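Local coordinates for protein Poly(Beta-D-mannuronate) lyase (Pseudopedobacter saltans, PDB 7O79) that probably cleaves poly(beta-D-mannuronate), the mannuronate-rich part of alginate, as a polysaccharide lyase of family 6 built on a parallel beta-helix, at residues 66-71 with 91-96; 96-101 with 125-130. All blocks are in the same frame, centred on the assembly; numbering follows the deposited sequence.

Contact 1: residues 66-71 with 91-96; sequences LSFDAP and IQFNSD
Asn94 and Asp69 meet side by side: Asn94 ND2 gives Asp69 OD1 a hydrogen bond of 2.9 Å that runs in the amide plane and is nearly straight. The other end of the same amide is held too, since Asn94 OD1 takes a bond from Gln92 NE2 on a lone pair. A water accepts from Asn94 ND2 and also binds Ser67 OG, so the amide is fixed from three directions. Both Asp69 and Asn94 carry CG anti to the carbonyl carbon (chi1 -57° and -73°), which leads the two groups the same way. Beneath them runs a parallel ladder, in which Gln92 N donates to Leu66 O, Phe68 N to Gln92 O at 2.8 Å and Asn94 N to Phe68 O. Such pairing of equivalent positions on successive coils is the hallmark of the parallel beta-helix. On the sheet face opposite Ser67 and Gln92, the rings of Phe68 and Phe93 form an offset stack, centroids 4.6 Å apart and planes 7° from parallel; Phe122 stacks on Phe93 and continues the row. Ile91 CG2 reaches the edge of the Phe68 ring, 4.1 Å from Phe68 CE1. Past the strands, Ser95 OG packs against Pro71, 3.4 Å from Pro71 CD.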
loop_
_atom_site.group_PDB
_atom_site.type_symbol
_atom_site.label_atom_id
_atom_site.label_comp_id
_atom_site.label_asym_id
_atom_site.label_seq_id
_atom_site.Cartn_x
_atom_site.Cartn_y
_atom_site.Cartn_z
ATOM N N LEU A 66 0.637 -12.470 -17.692
ATOM C CA LEU A 66 1.763 -11.770 -18.297
ATOM C C LEU A 66 2.909 -11.724 -17.304
ATOM O O LEU A 66 2.701 -11.362 -16.142
ATOM C CB LEU A 66 1.359 -10.349 -18.695
ATOM C CG LEU A 66 2.453 -9.311 -18.958
ATOM C CD1 LEU A 66 3.179 -9.604 -20.263
ATOM C CD2 LEU A 66 1.837 -7.914 -19.002
ATOM N N SER A 67 4.105 -12.083 -17.774
ATOM C CA SER A 67 5.334 -12.080 -16.991
ATOM C C SER A 67 6.393 -11.284 -17.738
ATOM O O SER A 67 6.708 -11.600 -18.890
ATOM C CB SER A 67 5.837 -13.509 -16.740
ATOM O OG SER A 67 4.902 -14.228 -15.962
ATOM N N PHE A 68 6.945 -10.262 -17.082
ATOM C CA PHE A 68 8.093 -9.522 -17.602
ATOM C C PHE A 68 9.343 -10.280 -17.168
ATOM O O PHE A 68 9.692 -10.261 -15.988
ATOM C CB PHE A 68 8.140 -8.102 -17.040
ATOM C CG PHE A 68 7.004 -7.202 -17.473
ATOM C CD1 PHE A 68 5.822 -7.171 -16.763
ATOM C CD2 PHE A 68 7.145 -6.352 -18.555
ATOM C CE1 PHE A 68 4.778 -6.321 -17.134
ATOM C CE2 PHE A 68 6.115 -5.497 -18.927
ATOM C CZ PHE A 68 4.927 -5.487 -18.218
ATOM N N ASP A 69 10.023 -10.951 -18.099
ATOM C CA ASP A 69 11.140 -11.822 -17.727
ATOM C C ASP A 69 12.459 -11.412 -18.364
ATOM O O ASP A 69 13.368 -12.245 -18.458
ATOM C CB ASP A 69 10.843 -13.285 -18.070
ATOM C CG ASP A 69 9.564 -13.799 -17.414
ATOM O OD1 ASP A 69 9.200 -13.319 -16.318
ATOM O OD2 ASP A 69 8.921 -14.689 -17.998
ATOM N N ALA A 70 12.572 -10.162 -18.817
ATOM C CA ALA A 70 13.830 -9.578 -19.266
ATOM C C ALA A 70 13.712 -8.061 -19.144
ATOM O O ALA A 70 12.594 -7.528 -19.079
ATOM C CB ALA A 70 14.164 -9.996 -20.710
ATOM N N PRO A 71 14.832 -7.345 -19.046
ATOM C CA PRO A 71 14.755 -5.912 -18.730
ATOM C C PRO A 71 14.343 -5.064 -19.926
ATOM O O PRO A 71 14.431 -5.477 -21.085
ATOM C CB PRO A 71 16.179 -5.565 -18.280
ATOM C CG PRO A 71 17.044 -6.546 -19.008
ATOM C CD PRO A 71 16.226 -7.831 -19.054
ATOM N N ILE A 91 -0.283 -10.445 -13.432
ATOM C CA ILE A 91 0.839 -9.742 -14.039
ATOM C C ILE A 91 2.025 -9.861 -13.095
ATOM O O ILE A 91 1.871 -9.705 -11.876
ATOM C CB ILE A 91 0.488 -8.264 -14.307
ATOM C CG1 ILE A 91 -0.530 -8.170 -15.444
ATOM C CG2 ILE A 91 1.756 -7.481 -14.668
ATOM C CD1 ILE A 91 -1.286 -6.891 -15.476
ATOM N N GLN A 92 3.210 -10.126 -13.638
ATOM C CA GLN A 92 4.372 -10.318 -12.781
ATOM C C GLN A 92 5.610 -9.644 -13.360
ATOM O O GLN A 92 5.966 -9.875 -14.521
ATOM C CB GLN A 92 4.622 -11.809 -12.535
ATOM C CG GLN A 92 5.634 -12.065 -11.433
ATOM C CD GLN A 92 5.500 -13.443 -10.796
ATOM O OE1 GLN A 92 4.408 -14.017 -10.742
ATOM N NE2 GLN A 92 6.622 -13.988 -10.335
ATOM N N PHE A 93 6.255 -8.797 -12.544
ATOM C CA PHE A 93 7.509 -8.127 -12.908
ATOM C C PHE A 93 8.649 -8.974 -12.353
ATOM O O PHE A 93 8.962 -8.891 -11.163
ATOM C CB PHE A 93 7.577 -6.710 -12.337
ATOM C CG PHE A 93 6.599 -5.723 -12.967
ATOM C CD1 PHE A 93 5.290 -5.633 -12.512
ATOM C CD2 PHE A 93 7.009 -4.865 -13.986
ATOM C CE1 PHE A 93 4.389 -4.723 -13.078
ATOM C CE2 PHE A 93 6.113 -3.940 -14.557
ATOM C CZ PHE A 93 4.813 -3.862 -14.101
ATOM N N ASN A 94 9.288 -9.773 -13.212
ATOM C CA ASN A 94 10.374 -10.653 -12.789
ATOM C C ASN A 94 11.757 -10.120 -13.141
ATOM O O ASN A 94 12.743 -10.831 -12.939
ATOM C CB ASN A 94 10.219 -12.051 -13.397
ATOM C CG ASN A 94 9.096 -12.832 -12.762
ATOM O OD1 ASN A 94 8.984 -12.876 -11.537
ATOM N ND2 ASN A 94 8.265 -13.470 -13.593
ATOM N N SER A 95 11.852 -8.900 -13.655
ATOM C CA SER A 95 13.118 -8.370 -14.159
ATOM C C SER A 95 13.196 -6.904 -13.742
ATOM O O SER A 95 12.515 -6.477 -12.807
ATOM C CB SER A 95 13.218 -8.582 -15.677
ATOM O OG SER A 95 14.534 -8.364 -16.138
ATOM N N ASP A 96 14.020 -6.114 -14.437
ATOM C CA ASP A 96 14.281 -4.733 -14.047
ATOM C C ASP A 96 13.888 -3.757 -15.144
ATOM O O ASP A 96 13.947 -4.074 -16.331
ATOM C CB ASP A 96 15.755 -4.472 -13.691
ATOM C CG ASP A 96 16.332 -5.496 -12.732
ATOM O OD1 ASP A 96 15.596 -5.998 -11.849
ATOM O OD2 ASP A 96 17.551 -5.735 -12.824
HETATM O O HOH W 1 6.063 -15.485 -13.723
#

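Contact 2: residues 96-101 with 125-130; sequences DYCKLE and NNNLMQ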
loop_
_atom_site.group_PDB
_atom_site.type_symbol
_atom_site.label_atom_id
_atom_site.label_comp_id
_atom_site.label_asym_id
_atom_site.label_seq_id
_atom_site.Cartn_x
_atom_site.Cartn_y
_atom_site.Cartn_z
ATOM N N ASP A 96 14.020 -6.114 -14.437
ATOM C CA ASP A 96 14.281 -4.733 -14.047
ATOM C C ASP A 96 13.888 -3.757 -15.144
ATOM O O ASP A 96 13.947 -4.074 -16.331
ATOM C CB ASP A 96 15.755 -4.472 -13.691
ATOM C CG ASP A 96 16.332 -5.496 -12.732
ATOM O OD1 ASP A 96 15.596 -5.998 -11.849
ATOM O OD2 ASP A 96 17.551 -5.735 -12.824
ATOM N N TYR A 97 13.470 -2.561 -14.718
ATOM C CA TYR A 97 13.208 -1.448 -15.628
ATOM C C TYR A 97 12.183 -1.815 -16.698
ATOM O O TYR A 97 12.340 -1.475 -17.872
ATOM C CB TYR A 97 14.509 -0.943 -16.267
ATOM C CG TYR A 97 15.272 0.012 -15.372
ATOM C CD1 TYR A 97 14.829 1.319 -15.196
ATOM C CD2 TYR A 97 16.435 -0.385 -14.716
ATOM C CE1 TYR A 97 15.516 2.207 -14.383
ATOM C CE2 TYR A 97 17.132 0.491 -13.900
ATOM C CZ TYR A 97 16.666 1.796 -13.750
ATOM O OH TYR A 97 17.329 2.698 -12.943
ATOM N N CYS A 98 11.135 -2.528 -16.303
ATOM C CA CYS A 98 10.002 -2.745 -17.195
ATOM C C CYS A 98 8.858 -1.809 -16.822
ATOM O O CYS A 98 8.846 -1.207 -15.745
ATOM C CB CYS A 98 9.543 -4.204 -17.160
ATOM S SG CYS A 98 10.811 -5.358 -17.730
ATOM N N LYS A 99 7.892 -1.684 -17.737
ATOM C CA LYS A 99 6.774 -0.778 -17.540
ATOM C C LYS A 99 5.482 -1.399 -18.035
ATOM O O LYS A 99 5.429 -1.934 -19.143
ATOM C CB LYS A 99 7.004 0.565 -18.255
ATOM C CG LYS A 99 5.854 1.571 -18.017
ATOM C CD LYS A 99 6.200 2.986 -18.511
ATOM C CE LYS A 99 6.876 2.966 -19.876
ATOM N NZ LYS A 99 6.459 4.101 -20.753
ATOM N N LEU A 100 4.436 -1.295 -17.222
ATOM C CA LEU A 100 3.075 -1.616 -17.628
ATOM C C LEU A 100 2.274 -0.325 -17.641
ATOM O O LEU A 100 2.291 0.422 -16.660
ATOM C CB LEU A 100 2.418 -2.607 -16.666
ATOM C CG LEU A 100 0.938 -2.899 -16.968
ATOM C CD1 LEU A 100 0.859 -3.714 -18.248
ATOM C CD2 LEU A 100 0.244 -3.630 -15.829
ATOM N N GLU A 101 1.575 -0.053 -18.738
ATOM C CA GLU A 101 0.714 1.116 -18.713
ATOM C C GLU A 101 -0.497 0.902 -19.598
ATOM O O GLU A 101 -0.507 0.037 -20.476
ATOM C CB GLU A 101 1.480 2.401 -19.068
ATOM C CG GLU A 101 2.312 2.402 -20.307
ATOM C CD GLU A 101 3.039 3.748 -20.468
ATOM O OE1 GLU A 101 3.897 3.868 -21.354
ATOM O OE2 GLU A 101 2.725 4.706 -19.721
ATOM N N ASN A 125 13.577 -5.011 -10.001
ATOM C CA ASN A 125 13.921 -3.653 -9.592
ATOM C C ASN A 125 13.575 -2.573 -10.611
ATOM O O ASN A 125 13.569 -2.790 -11.824
ATOM C CB ASN A 125 15.405 -3.551 -9.226
ATOM C CG ASN A 125 15.827 -4.632 -8.267
ATOM O OD1 ASN A 125 15.451 -4.611 -7.086
ATOM N ND2 ASN A 125 16.617 -5.577 -8.750
ATOM N N ASN A 126 13.290 -1.388 -10.086
ATOM C CA ASN A 126 13.080 -0.198 -10.908
ATOM C C ASN A 126 11.960 -0.369 -11.937
ATOM O O ASN A 126 12.025 0.171 -13.038
ATOM C CB ASN A 126 14.388 0.227 -11.581
ATOM C CG ASN A 126 15.525 0.330 -10.596
ATOM O OD1 ASN A 126 16.162 -0.663 -10.248
ATOM N ND2 ASN A 126 15.759 1.532 -10.103
ATOM N N ASN A 127 10.906 -1.083 -11.572
ATOM C CA ASN A 127 9.770 -1.244 -12.465
ATOM C C ASN A 127 8.700 -0.172 -12.221
ATOM O O ASN A 127 8.600 0.421 -11.142
ATOM C CB ASN A 127 9.170 -2.645 -12.324
ATOM C CG ASN A 127 10.188 -3.752 -12.617
ATOM O OD1 ASN A 127 10.531 -3.997 -13.778
ATOM N ND2 ASN A 127 10.670 -4.423 -11.567
ATOM N N LEU A 128 7.890 0.067 -13.251
ATOM C CA LEU A 128 6.891 1.127 -13.244
ATOM C C LEU A 128 5.551 0.612 -13.749
ATOM O O LEU A 128 5.491 -0.050 -14.788
ATOM C CB LEU A 128 7.353 2.305 -14.104
ATOM C CG LEU A 128 6.385 3.482 -14.251
ATOM C CD1 LEU A 128 5.982 4.070 -12.910
ATOM C CD2 LEU A 128 7.053 4.547 -15.102
ATOM N N MET A 129 4.489 0.888 -12.992
ATOM C CA MET A 129 3.105 0.686 -13.422
ATOM C C MET A 129 2.370 2.006 -13.317
ATOM O O MET A 129 2.328 2.593 -12.235
ATOM C CB MET A 129 2.356 -0.335 -12.554
ATOM C CG MET A 129 1.081 -0.866 -13.198
ATOM S SD MET A 129 0.319 -2.304 -12.367
ATOM C CE MET A 129 -0.114 -1.624 -10.753
ATOM N N GLN A 130 1.745 2.451 -14.412
ATOM C CA GLN A 130 1.040 3.720 -14.367
ATOM C C GLN A 130 -0.108 3.718 -15.370
ATOM O O GLN A 130 -0.061 3.020 -16.383
ATOM C CB GLN A 130 1.989 4.899 -14.621
ATOM C CG GLN A 130 2.661 4.891 -15.994
ATOM C CD GLN A 130 3.565 6.101 -16.196
ATOM O OE1 GLN A 130 4.055 6.694 -15.230
ATOM N NE2 GLN A 130 3.792 6.468 -17.457
HETATM O O HOH W 2 10.602 1.101 -15.601
#
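Glu101 and Gln130 run alongside each other, and Gln130 NE2 donates to Glu101 OE2 over 3.1 Å, nearly straight at 172°, on the syn side but well out of the carboxylate plane. Both side chains start with CG between the backbone N and the carbonyl carbon (chi1 51° and 62°) and then extend, which brings their ends level. Lys99 NZ forms a salt bridge with Glu101 OE1 at 2.6 Å, from above the carboxylate, which also has the like-charged Glu76 close by, while Gln157 NE2 donates to Gln130 OE1. An alanine here would probably leave Lys99 without this salt-bridge partner and the Gln130 amide nitrogen without its acceptor on the neighbouring coil. At the other end, Asn126 CB sits over the centre of the Tyr97 ring, 3.4 Å from its centroid, a CH-pi contact with the Asn126 amide stacked almost parallel to the ring. Next to this pair Asn127 OD1 accepts from Cys98 N at 3.0 Å, and at the start of both segments Asn125 N donates to Asp96 OD1. Backbone bonds from Leu128 N to Cys98 O and from Leu100 N to Leu128 O set the parallel register of these beta-helix rungs. Inside, Leu100 CD2 touches Met129 SD at 3.7 Å. Strand 73-83 flanks 99-101 on one side, strand 155-162 lies beyond 128-130, and Phe68 and Phe93 pack against Leu100 from the facing sheet.

How the contacts relate
Contact 1 and contact 2 illustrate how a beta-helix propagates: the same coil-to-coil pairing is made on two faces, with centres about 9 Å apart. They share Asp96, which closes the 91-96 segment and opens the 96-101 segment, so the middle of three successive coils takes part in both, pairing with the preceding coil in contact 1 and the following one in contact 2. Ser95 O of contact 1 probably accepts a hydrogen bond from Asn127 ND2 of contact 2 at 3.0 Å. Across the interior, Phe68 CD2 lies 3.5 Å from Cys98 CB, and Phe93 CD2 approaches Asn127 CB equally closely, so the aromatic row of one face packs on the corner residues leading to the other.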